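Local atomic coordinates of cytochrome c, putative (Shewanella oneidensis, PDB entry 1SP3), a protein that carries eight c-type hemes and probably acts as a respiratory oxidoreductase, passing electrons for the reduction of tetrathionate. Residues 329-340 / 386-397. Numbering follows the deposited sequence.
Sequences FKVHTGKQIYDK and EYDFAATEMWWR. With HEC (heme c), chain D.
Val331 CG2 sits over one face of the Trp395 indole, 3.4 Å from the centroid of its six-membered ring, a CH-pi contact, while the edge of that indole makes an offset edge-to-face pair with the Phe329 ring, planes 66° apart. Trp396, its neighbour, is turned to the other side of the sheet: Met394 CG covers part of one face, and Lys330 O, His332 CB and a heme propionate lie along its edge. Strands 329-339 and 387-397 form a long antiparallel pair within a mixed sheet, and they illustrate how alternation separates two environments: Val331, Glu393 and Trp395 on one face, His332, Met394 and the heme-bonding Trp396 on the other. Paired backbone bonds run from Lys330 and Trp396 to Tyr338 and Asp388, and Lys340 N to Glu386 O adds one more. Trp395 NE1 donates in its ring plane to Glu393 OE2 at 2.9 Å, from above the carboxylate plane, which should help fix the ring's rotation against Val331. On the Trp396 side, water 1 bridges Gln336 OE1 and Thr392 OG1, the latter also bonded to Asn62. With CG anti to the carbonyl carbon (chi1 -74°), the Trp396 indole reaches the heme beside Asn61 and Lys153. There Trp396 NE1 donates almost straight to propionate O2A at 3.0 Å.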
loop_
_atom_site.group_PDB
_atom_site.type_symbol
_atom_site.label_atom_id
_atom_site.label_comp_id
_atom_site.label_asym_id
_atom_site.label_seq_id
_atom_site.Cartn_x
_atom_site.Cartn_y
_atom_site.Cartn_z
ATOM N N PHE A 329 5.895 -2.828 -11.420
ATOM C CA PHE A 329 4.752 -2.992 -10.583
ATOM C C PHE A 329 4.764 -4.356 -9.891
ATOM O O PHE A 329 5.191 -5.374 -10.471
ATOM C CB PHE A 329 3.473 -2.936 -11.441
ATOM C CG PHE A 329 3.141 -1.574 -11.925
ATOM C CD1 PHE A 329 3.652 -1.108 -13.160
ATOM C CD2 PHE A 329 2.346 -0.730 -11.144
ATOM C CE1 PHE A 329 3.324 0.110 -13.618
ATOM C CE2 PHE A 329 2.036 0.551 -11.586
ATOM C CZ PHE A 329 2.553 0.963 -12.838
ATOM N N LYS A 330 4.239 -4.364 -8.691
ATOM C CA LYS A 330 3.900 -5.599 -8.057
ATOM C C LYS A 330 2.417 -5.915 -8.317
ATOM O O LYS A 330 1.513 -5.015 -8.243
ATOM C CB LYS A 330 4.186 -5.584 -6.552
ATOM C CG LYS A 330 3.477 -6.790 -5.882
ATOM C CD LYS A 330 3.839 -6.991 -4.459
ATOM C CE LYS A 330 3.240 -8.402 -4.008
ATOM N NZ LYS A 330 2.517 -8.242 -2.744
ATOM N N VAL A 331 2.162 -7.167 -8.678
ATOM C CA VAL A 331 0.811 -7.545 -9.090
ATOM C C VAL A 331 0.353 -8.713 -8.211
ATOM O O VAL A 331 1.043 -9.722 -8.111
ATOM C CB VAL A 331 0.783 -8.002 -10.555
ATOM C CG1 VAL A 331 -0.631 -8.553 -10.949
ATOM C CG2 VAL A 331 1.283 -6.829 -11.520
ATOM N N HIS A 332 -0.727 -8.552 -7.506
ATOM C CA HIS A 332 -1.201 -9.612 -6.613
ATOM C C HIS A 332 -2.514 -10.192 -7.239
ATOM O O HIS A 332 -3.314 -9.396 -7.727
ATOM C CB HIS A 332 -1.484 -9.011 -5.259
ATOM C CG HIS A 332 -2.028 -10.004 -4.278
ATOM N ND1 HIS A 332 -3.296 -9.914 -3.757
ATOM C CD2 HIS A 332 -1.452 -11.082 -3.682
ATOM C CE1 HIS A 332 -3.480 -10.878 -2.867
ATOM N NE2 HIS A 332 -2.380 -11.613 -2.819
ATOM N N THR A 333 -2.662 -11.538 -7.336
ATOM C CA THR A 333 -3.880 -12.101 -7.886
ATOM C C THR A 333 -4.639 -12.889 -6.836
ATOM O O THR A 333 -4.123 -13.146 -5.779
ATOM C CB THR A 333 -3.639 -12.934 -9.116
ATOM O OG1 THR A 333 -2.807 -14.007 -8.787
ATOM C CG2 THR A 333 -2.765 -12.159 -10.182
ATOM N N GLY A 334 -5.884 -13.183 -7.091
ATOM C CA GLY A 334 -6.675 -13.847 -6.079
ATOM C C GLY A 334 -8.029 -14.149 -6.589
ATOM O O GLY A 334 -8.268 -13.960 -7.797
ATOM N N LYS A 335 -8.833 -14.716 -5.695
ATOM C CA LYS A 335 -10.292 -14.849 -5.843
ATOM C C LYS A 335 -10.959 -14.378 -4.597
ATOM O O LYS A 335 -10.496 -14.649 -3.481
ATOM C CB LYS A 335 -10.729 -16.288 -6.032
ATOM C CG LYS A 335 -10.222 -16.952 -7.352
ATOM C CD LYS A 335 -11.204 -17.937 -7.908
ATOM C CE LYS A 335 -10.765 -19.310 -7.673
ATOM N NZ LYS A 335 -11.977 -20.233 -7.635
ATOM N N GLN A 336 -12.081 -13.705 -4.772
ATOM C CA GLN A 336 -12.780 -13.142 -3.618
ATOM C C GLN A 336 -14.277 -13.044 -3.842
ATOM O O GLN A 336 -14.795 -13.239 -4.948
ATOM C CB GLN A 336 -12.157 -11.795 -3.272
ATOM C CG GLN A 336 -12.609 -10.658 -4.194
ATOM C CD GLN A 336 -11.719 -9.421 -3.976
ATOM O OE1 GLN A 336 -10.521 -9.375 -4.347
ATOM N NE2 GLN A 336 -12.300 -8.436 -3.406
ATOM N N ILE A 337 -14.980 -12.745 -2.780
ATOM C CA ILE A 337 -16.414 -12.958 -2.740
ATOM C C ILE A 337 -17.212 -11.847 -3.419
ATOM O O ILE A 337 -16.927 -10.673 -3.273
ATOM C CB ILE A 337 -16.862 -13.130 -1.253
ATOM C CG1 ILE A 337 -18.382 -13.504 -1.171
ATOM C CG2 ILE A 337 -16.512 -11.866 -0.389
ATOM C CD1 ILE A 337 -18.906 -13.858 0.286
ATOM N N TYR A 338 -18.202 -12.267 -4.217
ATOM C CA TYR A 338 -19.054 -11.383 -4.945
ATOM C C TYR A 338 -20.545 -11.815 -4.833
ATOM O O TYR A 338 -20.872 -12.965 -4.618
ATOM C CB TYR A 338 -18.575 -11.190 -6.430
ATOM C CG TYR A 338 -19.053 -12.224 -7.423
ATOM C CD1 TYR A 338 -20.210 -12.027 -8.193
ATOM C CD2 TYR A 338 -18.330 -13.402 -7.603
ATOM C CE1 TYR A 338 -20.650 -13.035 -9.141
ATOM C CE2 TYR A 338 -18.741 -14.380 -8.515
ATOM C CZ TYR A 338 -19.888 -14.203 -9.262
ATOM O OH TYR A 338 -20.222 -15.220 -10.157
ATOM N N ASP A 339 -21.422 -10.849 -4.945
ATOM C CA ASP A 339 -22.875 -11.088 -4.941
ATOM C C ASP A 339 -23.316 -11.676 -6.288
ATOM O O ASP A 339 -23.251 -11.006 -7.324
ATOM C CB ASP A 339 -23.560 -9.759 -4.727
ATOM C CG ASP A 339 -25.039 -9.908 -4.464
ATOM O OD1 ASP A 339 -25.785 -10.402 -5.386
ATOM O OD2 ASP A 339 -25.508 -9.503 -3.381
ATOM N N LYS A 340 -23.786 -12.916 -6.258
ATOM C CA LYS A 340 -24.025 -13.705 -7.486
ATOM C C LYS A 340 -25.184 -13.140 -8.278
ATOM O O LYS A 340 -25.270 -13.360 -9.483
ATOM C CB LYS A 340 -24.329 -15.179 -7.144
ATOM C CG LYS A 340 -24.606 -16.009 -8.356
ATOM C CD LYS A 340 -23.571 -17.105 -8.524
ATOM C CE LYS A 340 -24.101 -18.406 -9.216
ATOM N NZ LYS A 340 -25.558 -18.774 -8.981
ATOM N N GLU A 386 -27.172 -14.446 -2.181
ATOM C CA GLU A 386 -26.438 -15.421 -2.973
ATOM C C GLU A 386 -24.990 -14.902 -3.259
ATOM O O GLU A 386 -24.791 -13.774 -3.736
ATOM C CB GLU A 386 -27.144 -15.608 -4.319
ATOM C CG GLU A 386 -28.307 -16.595 -4.374
ATOM C CD GLU A 386 -28.547 -17.049 -5.819
ATOM O OE1 GLU A 386 -27.922 -18.075 -6.242
ATOM O OE2 GLU A 386 -29.317 -16.366 -6.554
ATOM N N TYR A 387 -24.002 -15.727 -2.994
ATOM C CA TYR A 387 -22.657 -15.294 -3.256
ATOM C C TYR A 387 -21.962 -16.322 -4.088
ATOM O O TYR A 387 -22.412 -17.489 -4.170
ATOM C CB TYR A 387 -21.900 -15.044 -1.976
ATOM C CG TYR A 387 -21.531 -16.299 -1.191
ATOM C CD1 TYR A 387 -20.257 -16.883 -1.332
ATOM C CD2 TYR A 387 -22.436 -16.879 -0.279
ATOM C CE1 TYR A 387 -19.892 -17.982 -0.592
ATOM C CE2 TYR A 387 -22.083 -18.022 0.505
ATOM C CZ TYR A 387 -20.842 -18.581 0.309
ATOM O OH TYR A 387 -20.438 -19.681 1.023
ATOM N N ASP A 388 -20.848 -15.875 -4.685
ATOM C CA ASP A 388 -19.856 -16.753 -5.326
ATOM C C ASP A 388 -18.403 -16.147 -5.171
ATOM O O ASP A 388 -18.206 -15.132 -4.419
ATOM C CB ASP A 388 -20.313 -17.050 -6.756
ATOM C CG ASP A 388 -19.718 -18.303 -7.280
ATOM O OD1 ASP A 388 -18.734 -18.857 -6.682
ATOM O OD2 ASP A 388 -20.178 -18.824 -8.282
ATOM N N PHE A 389 -17.414 -16.750 -5.828
ATOM C CA PHE A 389 -16.045 -16.211 -5.825
ATOM C C PHE A 389 -15.567 -15.863 -7.261
ATOM O O PHE A 389 -15.803 -16.629 -8.183
ATOM C CB PHE A 389 -15.094 -17.170 -5.145
ATOM C CG PHE A 389 -15.360 -17.352 -3.676
ATOM C CD1 PHE A 389 -16.236 -18.380 -3.207
ATOM C CD2 PHE A 389 -14.792 -16.447 -2.730
ATOM C CE1 PHE A 389 -16.469 -18.546 -1.820
ATOM C CE2 PHE A 389 -14.997 -16.625 -1.380
ATOM C CZ PHE A 389 -15.892 -17.667 -0.918
ATOM N N ALA A 390 -14.958 -14.704 -7.443
ATOM C CA ALA A 390 -14.404 -14.330 -8.756
ATOM C C ALA A 390 -12.952 -13.888 -8.738
ATOM O O ALA A 390 -12.494 -13.323 -7.739
ATOM C CB ALA A 390 -15.257 -13.232 -9.402
ATOM N N ALA A 391 -12.262 -14.041 -9.875
ATOM C CA ALA A 391 -10.815 -13.776 -9.980
ATOM C C ALA A 391 -10.507 -12.329 -10.129
ATOM O O ALA A 391 -11.303 -11.608 -10.734
ATOM C CB ALA A 391 -10.120 -14.628 -11.077
ATOM N N THR A 392 -9.384 -11.886 -9.515
ATOM C CA THR A 392 -8.975 -10.482 -9.557
ATOM C C THR A 392 -7.502 -10.366 -9.706
ATOM O O THR A 392 -6.790 -11.332 -9.523
ATOM C CB THR A 392 -9.278 -9.738 -8.238
ATOM O OG1 THR A 392 -8.453 -10.301 -7.215
ATOM C CG2 THR A 392 -10.785 -9.964 -7.756
ATOM N N GLU A 393 -7.053 -9.173 -10.106
ATOM C CA GLU A 393 -5.651 -8.809 -10.049
ATOM C C GLU A 393 -5.600 -7.399 -9.573
ATOM O O GLU A 393 -6.563 -6.599 -9.790
ATOM C CB GLU A 393 -4.939 -9.033 -11.396
ATOM C CG GLU A 393 -5.052 -7.950 -12.490
ATOM C CD GLU A 393 -4.214 -8.347 -13.713
ATOM O OE1 GLU A 393 -3.891 -9.544 -13.827
ATOM O OE2 GLU A 393 -3.812 -7.492 -14.506
ATOM N N MET A 394 -4.497 -7.045 -8.925
ATOM C CA MET A 394 -4.322 -5.682 -8.415
ATOM C C MET A 394 -2.856 -5.240 -8.577
ATOM O O MET A 394 -1.964 -6.032 -8.366
ATOM C CB MET A 394 -4.695 -5.634 -6.967
ATOM C CG MET A 394 -4.677 -4.176 -6.435
ATOM S SD MET A 394 -5.911 -4.073 -5.097
ATOM C CE MET A 394 -5.475 -2.317 -4.474
ATOM N N TRP A 395 -2.642 -3.979 -8.950
ATOM C CA TRP A 395 -1.338 -3.398 -9.363
ATOM C C TRP A 395 -0.884 -2.389 -8.336
ATOM O O TRP A 395 -1.688 -1.578 -7.928
ATOM C CB TRP A 395 -1.442 -2.713 -10.721
ATOM C CG TRP A 395 -1.628 -3.732 -11.799
ATOM C CD1 TRP A 395 -2.702 -4.579 -11.940
ATOM C CD2 TRP A 395 -0.675 -4.129 -12.811
ATOM N NE1 TRP A 395 -2.496 -5.442 -12.981
ATOM C CE2 TRP A 395 -1.275 -5.182 -13.557
ATOM C CE3 TRP A 395 0.597 -3.657 -13.194
ATOM C CZ2 TRP A 395 -0.634 -5.838 -14.612
ATOM C CZ3 TRP A 395 1.226 -4.227 -14.303
ATOM C CH2 TRP A 395 0.622 -5.337 -14.991
ATOM N N TRP A 396 0.366 -2.496 -7.877
ATOM C CA TRP A 396 0.954 -1.489 -7.001
ATOM C C TRP A 396 2.293 -1.162 -7.575
ATOM O O TRP A 396 3.030 -2.079 -7.957
ATOM C CB TRP A 396 1.284 -2.021 -5.583
ATOM C CG TRP A 396 0.142 -2.235 -4.712
ATOM C CD1 TRP A 396 -0.429 -1.355 -3.810
ATOM C CD2 TRP A 396 -0.607 -3.417 -4.652
ATOM N NE1 TRP A 396 -1.493 -1.967 -3.176
ATOM C CE2 TRP A 396 -1.632 -3.227 -3.695
ATOM C CE3 TRP A 396 -0.548 -4.618 -5.340
ATOM C CZ2 TRP A 396 -2.603 -4.204 -3.437
ATOM C CZ3 TRP A 396 -1.457 -5.559 -5.081
ATOM C CH2 TRP A 396 -2.483 -5.368 -4.104
ATOM N N ARG A 397 2.636 0.120 -7.515
ATOM C CA ARG A 397 3.896 0.636 -8.020
ATOM C C ARG A 397 5.039 0.144 -7.157
ATOM O O ARG A 397 4.903 0.092 -5.948
ATOM C CB ARG A 397 3.903 2.158 -7.934
ATOM C CG ARG A 397 2.861 2.741 -8.850
ATOM C CD ARG A 397 2.982 4.184 -9.029
ATOM N NE ARG A 397 4.358 4.456 -9.542
ATOM C CZ ARG A 397 4.932 5.663 -9.483
ATOM N NH1 ARG A 397 4.278 6.690 -8.936
ATOM N NH2 ARG A 397 6.162 5.844 -9.944
HETATM FE FE HEC D . -4.311 -1.665 5.075
HETATM C CHA HEC D . -3.770 0.442 2.315
HETATM C CHB HEC D . -7.322 -2.656 3.702
HETATM C CHC HEC D . -5.010 -3.530 7.856
HETATM C CHD HEC D . -1.287 -0.867 6.388
HETATM N NA HEC D . -5.378 -1.229 3.286
HETATM C C1A HEC D . -4.968 -0.322 2.296
HETATM C C2A HEC D . -5.997 -0.322 1.257
HETATM C C3A HEC D . -6.996 -1.173 1.632
HETATM C C4A HEC D . -6.607 -1.755 2.925
HETATM C CMA HEC D . -8.313 -1.469 0.790
HETATM C CAA HEC D . -5.928 0.513 -0.079
HETATM C CBA HEC D . -5.560 -0.399 -1.279
HETATM C CGA HEC D . -4.294 -1.244 -0.968
HETATM O O1A HEC D . -4.457 -2.467 -0.681
HETATM O O2A HEC D . -3.075 -0.770 -0.938
HETATM N NB HEC D . -5.846 -2.869 5.698
HETATM C C1B HEC D . -7.035 -3.086 4.962
HETATM C C2B HEC D . -7.939 -3.891 5.751
HETATM C C3B HEC D . -7.271 -4.164 6.901
HETATM C C4B HEC D . -5.964 -3.501 6.867
HETATM C CMB HEC D . -9.349 -4.352 5.251
HETATM C CAB HEC D . -7.755 -4.976 8.130
HETATM C CBB HEC D . -8.555 -6.090 7.996
HETATM N NC HEC D . -3.271 -2.173 6.875
HETATM C C1C HEC D . -3.766 -2.954 7.876
HETATM C C2C HEC D . -2.767 -3.061 8.901
HETATM C C3C HEC D . -1.679 -2.324 8.483
HETATM C C4C HEC D . -2.016 -1.739 7.189
HETATM C CMC HEC D . -3.010 -3.880 10.206
HETATM C CAC HEC D . -0.304 -2.108 9.230
HETATM C CBC HEC D . 0.559 -3.105 9.639
HETATM N ND HEC D . -2.728 -0.414 4.430
HETATM C C1D HEC D . -1.644 -0.183 5.247
HETATM C C2D HEC D . -0.887 0.916 4.601
HETATM C C3D HEC D . -1.642 1.342 3.335
HETATM C C4D HEC D . -2.786 0.455 3.309
HETATM C CMD HEC D . 0.418 1.528 5.110
HETATM C CAD HEC D . -1.228 2.432 2.268
HETATM C CBD HEC D . -0.372 1.715 1.217
HETATM C CGD HEC D . 0.313 2.663 0.207
HETATM O O1D HEC D . 1.401 2.237 -0.247
HETATM O O2D HEC D . -0.132 3.806 -0.227
HETATM O O HOH W 1 -9.424 -11.672 -5.136
HETATM O O HOH W 2 -18.803 -17.457 -10.899
#